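Enoyl-CoA hydratase/isomerase family protein (Ruegeria pomeroyi, PDB 3L3S) probably acts as a hydro-lyase of the crotonase superfamily, consistent with a role in fatty acid metabolism. Local coordinates at residues L98-C103 against L120-A125; A33-L38 against T87-A92; P106-V111 against A199-A204; L213-E218 against V240-D245. All blocks are in the same frame, centred on the assembly; numbering follows the deposited sequence.

Contact 1 of 4, residues L98-C103 against L120-A125; sequences LDLAHC and LQLMAA
The carbonyl oxygen of A125 is approached by two carbon atoms of A101 and by no N-H from 98-103. The shorter approach is a CA-H...O contact, A101 CA to A125 O at 3.4 Å with 138° at the hydrogen, so it can add only a weak polar term. The methyl group of the same alanine stands beside that oxygen, A101 CB lying 3.7 Å from A125 O. Small side chains permit this closeness: the CA atoms of A101 and A125 are 4.9 Å apart, the nearest backbone approach of the two segments.

The rest is apolar. L100 has CG anti to its backbone N (chi1 -179°), which carries the isobutyl group across to 120-125. There one branch does the work: L100 CD2 is 4.0 Å from A125 CB and also 4.0 Å from L122 CD1, bridging two residues a turn apart. L122 starts from a CB that points away, but its CD1 branch returns to meet this methyl group. L100 and L122 are buried, and L100 also packs on T107 of strand 107-111, while L122 rests on M97 of helix 84-101.

H102 is the first residue to leave helical phi/psi, so the alanine contact falls at the C-terminal end of helix 84-101. L228 of the second subunit covers A101, whereas M123 O is hydrogen-bonded to R162 of the third. Two helices joined close to the core, with strands 107-111 and 114-116 between them in the chain, fit the beta-beta-alpha repeats of the crotonase fold.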
loop_
_atom_site.group_PDB
_atom_site.type_symbol
_atom_site.label_atom_id
_atom_site.label_comp_id
_atom_site.label_asym_id
_atom_site.label_seq_id
_atom_site.Cartn_x
_atom_site.Cartn_y
_atom_site.Cartn_z
ATOM N N LEU B 98 14.059 12.309 8.287
ATOM C CA LEU B 98 13.128 13.135 7.518
ATOM C C LEU B 98 13.864 13.649 6.284
ATOM O O LEU B 98 13.466 13.356 5.153
ATOM C CB LEU B 98 12.641 14.326 8.356
ATOM C CG LEU B 98 11.144 14.571 8.585
ATOM C CD1 LEU B 98 10.955 15.851 9.406
ATOM C CD2 LEU B 98 10.381 14.654 7.264
ATOM N N ASP B 99 14.988 14.327 6.534
ATOM C CA ASP B 99 15.877 14.894 5.508
ATOM C C ASP B 99 16.363 13.864 4.481
ATOM O O ASP B 99 16.551 14.198 3.316
ATOM C CB ASP B 99 17.119 15.500 6.178
ATOM C CG ASP B 99 16.957 16.961 6.547
ATOM O OD1 ASP B 99 15.822 17.501 6.554
ATOM O OD2 ASP B 99 18.000 17.576 6.840
ATOM N N LEU B 100 16.590 12.633 4.949
ATOM C CA LEU B 100 17.058 11.516 4.130
ATOM C C LEU B 100 15.967 10.941 3.219
ATOM O O LEU B 100 16.242 10.565 2.073
ATOM C CB LEU B 100 17.663 10.424 5.031
ATOM C CG LEU B 100 18.234 9.156 4.385
ATOM C CD1 LEU B 100 19.411 9.512 3.481
ATOM C CD2 LEU B 100 18.634 8.150 5.444
ATOM N N ALA B 101 14.737 10.885 3.724
ATOM C CA ALA B 101 13.616 10.375 2.941
ATOM C C ALA B 101 13.131 11.425 1.950
ATOM O O ALA B 101 12.723 11.075 0.844
ATOM C CB ALA B 101 12.489 9.922 3.841
ATOM N N HIS B 102 13.234 12.700 2.334
ATOM C CA HIS B 102 12.830 13.835 1.484
ATOM C C HIS B 102 14.000 14.393 0.647
ATOM O O HIS B 102 13.877 15.458 0.029
ATOM C CB HIS B 102 12.222 14.976 2.320
ATOM C CG HIS B 102 10.816 14.731 2.793
ATOM N ND1 HIS B 102 10.074 13.627 2.428
ATOM C CD2 HIS B 102 10.023 15.456 3.618
ATOM C CE1 HIS B 102 8.888 13.682 3.009
ATOM N NE2 HIS B 102 8.832 14.781 3.739
ATOM N N CYS B 103 15.120 13.668 0.620
ATOM C CA CYS B 103 16.315 14.065 -0.134
ATOM C C CYS B 103 16.075 13.922 -1.641
ATOM O O CYS B 103 15.766 12.831 -2.108
ATOM C CB CYS B 103 17.513 13.209 0.293
ATOM S SG CYS B 103 19.076 13.547 -0.560
ATOM N N LEU B 120 16.842 -0.391 10.979
ATOM C CA LEU B 120 15.892 -0.770 9.937
ATOM C C LEU B 120 15.246 0.511 9.389
ATOM O O LEU B 120 14.924 0.582 8.217
ATOM C CB LEU B 120 14.833 -1.739 10.472
ATOM C CG LEU B 120 13.806 -2.324 9.495
ATOM C CD1 LEU B 120 14.484 -3.047 8.341
ATOM C CD2 LEU B 120 12.897 -3.251 10.242
ATOM N N GLN B 121 15.146 1.531 10.242
ATOM C CA GLN B 121 14.593 2.843 9.888
ATOM C C GLN B 121 15.474 3.554 8.849
ATOM O O GLN B 121 14.954 4.095 7.875
ATOM C CB GLN B 121 14.470 3.706 11.150
ATOM C CG GLN B 121 14.038 5.153 10.949
ATOM C CD GLN B 121 13.819 5.905 12.247
ATOM O OE1 GLN B 121 14.288 5.504 13.321
ATOM N NE2 GLN B 121 13.088 7.003 12.157
ATOM N N LEU B 122 16.794 3.516 9.063
ATOM C CA LEU B 122 17.799 4.130 8.183
ATOM C C LEU B 122 17.685 3.560 6.786
ATOM O O LEU B 122 17.720 4.293 5.788
ATOM C CB LEU B 122 19.216 3.858 8.716
ATOM C CG LEU B 122 20.425 4.490 7.998
ATOM C CD1 LEU B 122 20.464 5.995 8.245
ATOM C CD2 LEU B 122 21.722 3.838 8.482
HETATM N N MSE B 123 17.512 2.241 6.748
HETATM C CA MSE B 123 17.362 1.482 5.521
HETATM C C MSE B 123 16.001 1.829 4.890
HETATM O O MSE B 123 15.929 2.138 3.705
HETATM C CB MSE B 123 17.437 -0.012 5.841
HETATM C CG MSE B 123 17.638 -0.887 4.641
HETATM SE SE MSE B 123 16.676 -2.570 4.783
HETATM C CE MSE B 123 14.918 -1.753 4.700
ATOM N N ALA B 124 14.953 1.833 5.714
ATOM C CA ALA B 124 13.599 2.153 5.273
ATOM C C ALA B 124 13.455 3.586 4.766
ATOM O O ALA B 124 12.637 3.836 3.890
ATOM C CB ALA B 124 12.603 1.877 6.371
ATOM N N ALA B 125 14.294 4.495 5.275
ATOM C CA ALA B 125 14.292 5.909 4.873
ATOM C C ALA B 125 14.976 6.129 3.521
ATOM O O ALA B 125 14.797 7.171 2.892
ATOM C CB ALA B 125 14.938 6.779 5.948
#

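Contact 2 of 4, residues A33-L38 against T87-A92; sequences AMIAAL and TDLFEA
I35 and L89 meet with their side chains crossed at about a right angle, and the touch is between one methyl group of each: I35 CD1 lies 3.9 Å from L89 CD1. The two reach this point differently. I35 points its CB toward 87-92, and CG1 stands anti to its carbonyl carbon (chi1 -71°), carrying CD1 to the leucine. L89 sets off to one side of the contact; with CG anti to the backbone N (chi1 178°), its end swings back to bring CD1 against the isoleucine.

The second branch of I35 serves another partner. CG2 meets A92, with I35 CG2 to A92 CB at 4.2 Å and I35 CG2 to A92 O at 3.5 Å. One forked side chain thus straddles L89 and A92, residues about a turn apart, while the backbones stay well separated: the closest CA pair, I35 and A92, is 7.1 Å apart. No hydrogen bond crosses between the segments.

H67 touches both I35 and L89 and meets F90 edge-to-face, and D88 makes a salt bridge with R32, just before 33-38. F90 also packs edge-to-face on F243 of the second subunit. The contact therefore ties helix 32-45 to helix 84-101 beside the loop that follows strand 62-64, a loop that in crotonase relatives contributes to the acyl-CoA site.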
loop_
_atom_site.group_PDB
_atom_site.type_symbol
_atom_site.label_atom_id
_atom_site.label_comp_id
_atom_site.label_asym_id
_atom_site.label_seq_id
_atom_site.Cartn_x
_atom_site.Cartn_y
_atom_site.Cartn_z
ATOM N N ALA B 33 26.606 11.097 18.168
ATOM C CA ALA B 33 27.727 11.542 17.341
ATOM C C ALA B 33 27.690 10.937 15.934
ATOM O O ALA B 33 28.247 11.511 15.002
ATOM C CB ALA B 33 29.054 11.213 18.033
HETATM N N MSE B 34 27.039 9.778 15.802
HETATM C CA MSE B 34 26.905 9.085 14.517
HETATM C C MSE B 34 25.784 9.730 13.705
HETATM O O MSE B 34 25.921 9.923 12.495
HETATM C CB MSE B 34 26.646 7.579 14.723
HETATM C CG MSE B 34 26.405 6.757 13.446
HETATM SE SE MSE B 34 27.922 6.616 12.228
HETATM C CE MSE B 34 28.569 4.878 12.807
ATOM N N ILE B 35 24.698 10.087 14.389
ATOM C CA ILE B 35 23.548 10.749 13.775
ATOM C C ILE B 35 23.990 12.120 13.245
ATOM O O ILE B 35 23.646 12.482 12.127
ATOM C CB ILE B 35 22.380 10.880 14.789
ATOM C CG1 ILE B 35 21.780 9.495 15.058
ATOM C CG2 ILE B 35 21.292 11.849 14.283
ATOM C CD1 ILE B 35 20.973 9.402 16.332
ATOM N N ALA B 36 24.812 12.824 14.026
ATOM C CA ALA B 36 25.334 14.145 13.650
ATOM C C ALA B 36 26.267 14.030 12.448
ATOM O O ALA B 36 26.157 14.816 11.513
ATOM C CB ALA B 36 26.060 14.800 14.829
ATOM N N ALA B 37 27.114 12.993 12.449
ATOM C CA ALA B 37 28.060 12.727 11.359
ATOM C C ALA B 37 27.317 12.376 10.073
ATOM O O ALA B 37 27.685 12.842 8.994
ATOM C CB ALA B 37 29.011 11.604 11.730
ATOM N N LEU B 38 26.243 11.595 10.207
ATOM C CA LEU B 38 25.426 11.191 9.063
ATOM C C LEU B 38 24.634 12.353 8.506
ATOM O O LEU B 38 24.443 12.436 7.297
ATOM C CB LEU B 38 24.479 10.053 9.426
ATOM C CG LEU B 38 24.989 8.612 9.356
ATOM C CD1 LEU B 38 23.967 7.703 10.026
ATOM C CD2 LEU B 38 25.223 8.187 7.900
ATOM N N THR B 87 15.710 13.047 24.576
ATOM C CA THR B 87 14.879 13.981 23.818
ATOM C C THR B 87 15.706 14.600 22.685
ATOM O O THR B 87 15.211 14.761 21.572
ATOM C CB THR B 87 14.283 15.076 24.745
ATOM O OG1 THR B 87 13.489 14.451 25.766
ATOM C CG2 THR B 87 13.393 16.039 23.977
ATOM N N ASP B 88 16.977 14.886 22.965
ATOM C CA ASP B 88 17.899 15.452 21.978
ATOM C C ASP B 88 18.249 14.385 20.931
ATOM O O ASP B 88 18.288 14.677 19.729
ATOM C CB ASP B 88 19.168 15.970 22.679
ATOM C CG ASP B 88 20.252 16.391 21.705
ATOM O OD1 ASP B 88 20.177 17.514 21.169
ATOM O OD2 ASP B 88 21.161 15.576 21.451
ATOM N N LEU B 89 18.448 13.153 21.410
ATOM C CA LEU B 89 18.800 11.992 20.591
ATOM C C LEU B 89 17.744 11.675 19.536
ATOM O O LEU B 89 18.053 11.670 18.350
ATOM C CB LEU B 89 19.053 10.755 21.482
ATOM C CG LEU B 89 19.400 9.380 20.885
ATOM C CD1 LEU B 89 20.773 9.382 20.239
ATOM C CD2 LEU B 89 19.349 8.327 21.975
ATOM N N PHE B 90 16.505 11.478 19.983
ATOM C CA PHE B 90 15.388 11.153 19.101
ATOM C C PHE B 90 14.949 12.266 18.143
ATOM O O PHE B 90 14.620 11.975 16.987
ATOM C CB PHE B 90 14.207 10.600 19.906
ATOM C CG PHE B 90 14.517 9.324 20.653
ATOM C CD1 PHE B 90 15.302 8.307 20.068
ATOM C CD2 PHE B 90 14.055 9.144 21.964
ATOM C CE1 PHE B 90 15.629 7.123 20.791
ATOM C CE2 PHE B 90 14.370 7.968 22.700
ATOM C CZ PHE B 90 15.163 6.959 22.108
ATOM N N GLU B 91 14.979 13.527 18.604
ATOM C CA GLU B 91 14.621 14.681 17.763
ATOM C C GLU B 91 15.643 14.881 16.640
ATOM O O GLU B 91 15.280 15.255 15.513
ATOM C CB GLU B 91 14.476 15.968 18.593
ATOM C CG GLU B 91 13.125 16.087 19.324
ATOM C CD GLU B 91 13.064 17.188 20.394
ATOM O OE1 GLU B 91 12.027 17.250 21.087
ATOM O OE2 GLU B 91 14.025 17.977 20.564
ATOM N N ALA B 92 16.905 14.562 16.940
ATOM C CA ALA B 92 17.990 14.670 15.966
ATOM C C ALA B 92 17.951 13.480 15.021
ATOM O O ALA B 92 18.295 13.612 13.842
ATOM C CB ALA B 92 19.321 14.743 16.659
#

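Contact 3 of 4, residues P106-V111 against A199-A204; sequences PTIALV and ADLAGA
Chi1 of -57° puts CG1 of I108 anti to the carbonyl carbon, and an extended chi2 of 157° carries CD1 outward from strand 107-111 to L201 and A202 of the helix. This one methyl group makes both contacts: I108 CD1 is 3.9 Å from A202 CB and 4.0 Å from L201 CD2. L201, its CG anti to the backbone N (chi1 -164°), brings CD2 in at a slant to the isoleucine. A202 offers only its CB, its small size allowing the helix to approach until the CA atoms of I108 and A202 are 7.8 Å apart.

This is helix-on-sheet packing in the crotonase fold: helix 194-207 lies against one face of the six-stranded mixed sheet, in which 107-111 runs parallel to its neighbours 53-58 and 128-131. Side chains from both flanking strands join in, since A202 rests on V55 while L201 and I108 each touch L128 and Y130. V198, a turn earlier in the helix than A202, also covers I108. No hydrogen bond passes between the two segments; the backbone of I108 is bonded instead to L54 and I56 within the sheet. T170 of the third subunit packs on L201.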
loop_
_atom_site.group_PDB
_atom_site.type_symbol
_atom_site.label_atom_id
_atom_site.label_comp_id
_atom_site.label_asym_id
_atom_site.label_seq_id
_atom_site.Cartn_x
_atom_site.Cartn_y
_atom_site.Cartn_z
ATOM N N PRO B 106 18.914 10.482 -5.152
ATOM C CA PRO B 106 18.679 9.069 -4.799
ATOM C C PRO B 106 19.555 8.517 -3.686
ATOM O O PRO B 106 20.756 8.769 -3.649
ATOM C CB PRO B 106 18.956 8.331 -6.104
ATOM C CG PRO B 106 18.594 9.312 -7.137
ATOM C CD PRO B 106 19.184 10.595 -6.599
ATOM N N THR B 107 18.911 7.849 -2.735
ATOM C CA THR B 107 19.589 7.233 -1.596
ATOM C C THR B 107 19.388 5.712 -1.654
ATOM O O THR B 107 18.267 5.225 -1.815
ATOM C CB THR B 107 19.086 7.815 -0.263
ATOM O OG1 THR B 107 17.684 7.559 -0.132
ATOM C CG2 THR B 107 19.325 9.343 -0.211
ATOM N N ILE B 108 20.491 4.972 -1.615
ATOM C CA ILE B 108 20.467 3.506 -1.698
ATOM C C ILE B 108 21.162 2.856 -0.507
ATOM O O ILE B 108 22.303 3.179 -0.188
ATOM C CB ILE B 108 21.166 2.990 -3.004
ATOM C CG1 ILE B 108 20.515 3.602 -4.252
ATOM C CG2 ILE B 108 21.086 1.453 -3.096
ATOM C CD1 ILE B 108 21.396 3.627 -5.474
ATOM N N ALA B 109 20.481 1.891 0.099
ATOM C CA ALA B 109 21.021 1.149 1.223
ATOM C C ALA B 109 21.517 -0.237 0.787
ATOM O O ALA B 109 20.813 -0.960 0.075
ATOM C CB ALA B 109 19.979 1.028 2.308
ATOM N N LEU B 110 22.752 -0.565 1.168
ATOM C CA LEU B 110 23.381 -1.864 0.872
ATOM C C LEU B 110 23.408 -2.643 2.199
ATOM O O LEU B 110 24.166 -2.303 3.120
ATOM C CB LEU B 110 24.797 -1.642 0.323
ATOM C CG LEU B 110 25.612 -2.689 -0.454
ATOM C CD1 LEU B 110 26.791 -1.972 -1.090
ATOM C CD2 LEU B 110 26.115 -3.836 0.402
ATOM N N VAL B 111 22.568 -3.674 2.280
ATOM C CA VAL B 111 22.413 -4.511 3.479
ATOM C C VAL B 111 22.941 -5.945 3.315
ATOM O O VAL B 111 22.438 -6.700 2.480
ATOM C CB VAL B 111 20.911 -4.527 3.913
ATOM C CG1 VAL B 111 20.668 -5.390 5.134
ATOM C CG2 VAL B 111 20.450 -3.116 4.204
ATOM N N ALA B 199 26.709 -0.568 -7.100
ATOM C CA ALA B 199 27.651 0.358 -7.734
ATOM C C ALA B 199 27.282 0.705 -9.185
ATOM O O ALA B 199 27.391 1.864 -9.590
ATOM C CB ALA B 199 29.067 -0.194 -7.655
ATOM N N ASP B 200 26.786 -0.285 -9.929
ATOM C CA ASP B 200 26.375 -0.111 -11.334
ATOM C C ASP B 200 25.045 0.627 -11.431
ATOM O O ASP B 200 24.867 1.484 -12.299
ATOM C CB ASP B 200 26.242 -1.467 -12.052
ATOM C CG ASP B 200 27.571 -2.202 -12.200
ATOM O OD1 ASP B 200 28.633 -1.546 -12.269
ATOM O OD2 ASP B 200 27.551 -3.450 -12.247
ATOM N N LEU B 201 24.132 0.293 -10.515
ATOM C CA LEU B 201 22.799 0.888 -10.445
ATOM C C LEU B 201 22.905 2.365 -10.033
ATOM O O LEU B 201 22.245 3.223 -10.621
ATOM C CB LEU B 201 21.942 0.090 -9.462
ATOM C CG LEU B 201 20.421 0.227 -9.447
ATOM C CD1 LEU B 201 19.778 -1.152 -9.375
ATOM C CD2 LEU B 201 20.001 1.072 -8.264
ATOM N N ALA B 202 23.774 2.644 -9.057
ATOM C CA ALA B 202 24.022 4.002 -8.575
ATOM C C ALA B 202 24.787 4.810 -9.629
ATOM O O ALA B 202 24.433 5.965 -9.904
ATOM C CB ALA B 202 24.799 3.973 -7.254
ATOM N N GLY B 203 25.782 4.165 -10.253
ATOM C CA GLY B 203 26.597 4.782 -11.298
ATOM C C GLY B 203 25.810 5.216 -12.525
ATOM O O GLY B 203 26.058 6.296 -13.068
ATOM N N ALA B 204 24.833 4.390 -12.922
ATOM C CA ALA B 204 23.949 4.657 -14.061
ATOM C C ALA B 204 22.986 5.795 -13.702
ATOM O O ALA B 204 22.703 6.644 -14.543
ATOM C CB ALA B 204 23.169 3.403 -14.453
#

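Contact 4 of 4, residues L213-E218 against V240-D245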
loop_
_atom_site.group_PDB
_atom_site.type_symbol
_atom_site.label_atom_id
_atom_site.label_comp_id
_atom_site.label_asym_id
_atom_site.label_seq_id
_atom_site.Cartn_x
_atom_site.Cartn_y
_atom_site.Cartn_z
ATOM N N LEU B 213 15.743 14.355 -12.850
ATOM C CA LEU B 213 15.834 13.248 -11.893
ATOM C C LEU B 213 15.483 13.731 -10.491
ATOM O O LEU B 213 14.678 13.102 -9.808
ATOM C CB LEU B 213 17.264 12.682 -11.873
ATOM C CG LEU B 213 17.687 11.256 -11.489
ATOM C CD1 LEU B 213 19.148 11.307 -11.091
ATOM C CD2 LEU B 213 16.885 10.652 -10.363
ATOM N N ARG B 214 16.123 14.821 -10.067
ATOM C CA ARG B 214 15.911 15.395 -8.735
ATOM C C ARG B 214 14.541 16.011 -8.581
ATOM O O ARG B 214 13.868 15.777 -7.578
ATOM C CB ARG B 214 16.996 16.406 -8.404
ATOM C CG ARG B 214 18.319 15.728 -8.206
ATOM C CD ARG B 214 19.470 16.673 -8.312
ATOM N NE ARG B 214 20.674 15.922 -8.636
ATOM C CZ ARG B 214 21.884 16.450 -8.745
ATOM N NH1 ARG B 214 22.071 17.752 -8.548
ATOM N NH2 ARG B 214 22.907 15.667 -9.067
ATOM N N ARG B 215 14.107 16.717 -9.626
ATOM C CA ARG B 215 12.794 17.353 -9.661
ATOM C C ARG B 215 11.730 16.239 -9.694
ATOM O O ARG B 215 10.721 16.319 -9.006
ATOM C CB ARG B 215 12.689 18.242 -10.903
ATOM C CG ARG B 215 11.541 19.230 -10.912
ATOM C CD ARG B 215 11.843 20.506 -10.142
ATOM N NE ARG B 215 10.644 21.336 -10.038
ATOM C CZ ARG B 215 9.890 21.442 -8.944
ATOM N NH1 ARG B 215 10.206 20.775 -7.839
ATOM N NH2 ARG B 215 8.802 22.198 -8.961
ATOM N N GLY B 216 12.038 15.160 -10.414
ATOM C CA GLY B 216 11.140 14.023 -10.537
ATOM C C GLY B 216 10.959 13.215 -9.264
ATOM O O GLY B 216 9.844 12.788 -8.950
ATOM N N LEU B 217 12.053 13.034 -8.522
ATOM C CA LEU B 217 12.036 12.301 -7.257
ATOM C C LEU B 217 11.321 13.117 -6.192
ATOM O O LEU B 217 10.518 12.578 -5.432
ATOM C CB LEU B 217 13.457 12.003 -6.767
ATOM C CG LEU B 217 13.815 10.593 -6.267
ATOM C CD1 LEU B 217 15.161 10.671 -5.605
ATOM C CD2 LEU B 217 12.807 9.969 -5.291
ATOM N N GLU B 218 11.609 14.417 -6.162
ATOM C CA GLU B 218 11.016 15.341 -5.200
ATOM C C GLU B 218 9.503 15.411 -5.371
ATOM O O GLU B 218 8.761 15.283 -4.395
ATOM C CB GLU B 218 11.642 16.726 -5.339
ATOM C CG GLU B 218 11.314 17.693 -4.218
ATOM C CD GLU B 218 12.302 18.835 -4.139
ATOM O OE1 GLU B 218 12.514 19.520 -5.168
ATOM O OE2 GLU B 218 12.884 19.033 -3.050
ATOM N N VAL B 240 6.102 18.983 -17.873
ATOM C CA VAL B 240 6.348 19.938 -18.968
ATOM C C VAL B 240 7.818 20.366 -18.916
ATOM O O VAL B 240 8.518 20.282 -19.910
ATOM C CB VAL B 240 5.403 21.174 -18.845
ATOM C CG1 VAL B 240 5.793 22.305 -19.805
ATOM C CG2 VAL B 240 3.971 20.748 -19.086
ATOM N N GLU B 241 8.286 20.696 -17.712
ATOM C CA GLU B 241 9.662 21.112 -17.451
ATOM C C GLU B 241 10.699 20.054 -17.883
ATOM O O GLU B 241 11.763 20.420 -18.370
ATOM C CB GLU B 241 9.803 21.449 -15.963
ATOM C CG GLU B 241 11.162 21.974 -15.519
ATOM C CD GLU B 241 11.586 21.382 -14.182
ATOM O OE1 GLU B 241 11.374 22.059 -13.145
ATOM O OE2 GLU B 241 12.113 20.236 -14.173
ATOM N N HIS B 242 10.355 18.765 -17.763
ATOM C CA HIS B 242 11.243 17.650 -18.150
ATOM C C HIS B 242 11.429 17.621 -19.660
ATOM O O HIS B 242 12.504 17.283 -20.163
ATOM C CB HIS B 242 10.662 16.283 -17.747
ATOM C CG HIS B 242 10.515 16.076 -16.273
ATOM N ND1 HIS B 242 11.228 16.791 -15.334
ATOM C CD2 HIS B 242 9.720 15.231 -15.577
ATOM C CE1 HIS B 242 10.876 16.395 -14.124
ATOM N NE2 HIS B 242 9.963 15.450 -14.244
ATOM N N PHE B 243 10.343 17.926 -20.371
ATOM C CA PHE B 243 10.347 17.952 -21.826
ATOM C C PHE B 243 10.934 19.247 -22.392
ATOM O O PHE B 243 11.214 19.334 -23.584
ATOM C CB PHE B 243 8.943 17.657 -22.371
ATOM C CG PHE B 243 8.650 16.186 -22.515
ATOM C CD1 PHE B 243 8.628 15.582 -23.786
ATOM C CD2 PHE B 243 8.444 15.375 -21.373
ATOM C CE1 PHE B 243 8.412 14.173 -23.929
ATOM C CE2 PHE B 243 8.228 13.976 -21.490
ATOM C CZ PHE B 243 8.211 13.373 -22.772
HETATM N N MSE B 244 11.152 20.235 -21.527
HETATM C CA MSE B 244 11.739 21.507 -21.939
HETATM C C MSE B 244 13.215 21.600 -21.560
HETATM O O MSE B 244 13.916 22.532 -21.973
HETATM C CB MSE B 244 10.937 22.682 -21.357
HETATM C CG MSE B 244 9.494 22.738 -21.852
HETATM SE SE MSE B 244 9.389 22.894 -23.787
HETATM C CE MSE B 244 8.778 21.176 -24.349
ATOM N N ASP B 245 13.684 20.587 -20.826
ATOM C CA ASP B 245 15.069 20.481 -20.356
ATOM C C ASP B 245 16.030 20.314 -21.547
ATOM O O ASP B 245 15.738 19.544 -22.471
ATOM C CB ASP B 245 15.196 19.276 -19.408
ATOM C CG ASP B 245 16.430 19.346 -18.518
ATOM O OD1 ASP B 245 17.528 18.971 -18.975
ATOM O OD2 ASP B 245 16.292 19.765 -17.349
#
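R215 and E241 supply the charged part of the contact through a single salt bridge, R215 NE to E241 OE1 at 3.3 Å. Its hydrogen bond is weak, with 132° at the hydrogen. OE1 comes in the plane of the guanidinium, at its edge, although the two flat groups are turned 38° apart. Within 213-218 the network extends to E218 by a long pair, R215 NH1 to E218 OE1 at 3.7 Å. Replacing E241 by an alanine would probably leave the arginine without its mate on the other helix and its guanidinium freer to turn, with the long pair to E218 a weaker hold.

Van der Waals contact accompanies the charge. The bend in the arginine chain at chi2 brings its CG and CD near the carboxylate, which they pass crosswise, with R215 CG 3.5 Å from E241 OE2. H242 adds its ring: CE1 is 4.1 Å from R215 CB, which lies near the ring plane at its edge, and H242 NE2 is 4.1 Å from G216 CA.

The main polar partner of the imidazole lies in another chain: H242 NE2 is hydrogen-bonded to T149 OG1 of the third subunit.

The axes of 213-218 and 240-244 run antiparallel, at 170° and 10.7 Å, as consecutive members of the C-terminal helices. L217 and R214 turn toward the loops around D127 and K105 near the sheet, while V240 packs on F90 and L213 on L169, both of the third subunit.

Contact 1 lies about 4 Å from the chain's centre and connects the others. It shares helix 84-101 with contact 2, their centres about 14 Å apart, and touches contact 3 where M123 meets A109 and V111. Contacts 1 and 3 alternate along the chain, whereas contact 2 closes before contact 1 opens and contact 4 comes last. Contacts 2 and 3 lie on opposite sides of the chain's centre, their own centres about 24 Å apart. Contact 4 is peripheral, 33 Å from contact 2 by centres, but L213 and L217 reach P106 of contact 3. Together they link sheet, helical layer and C-terminal helices, with neighbouring subunits packed against each contact.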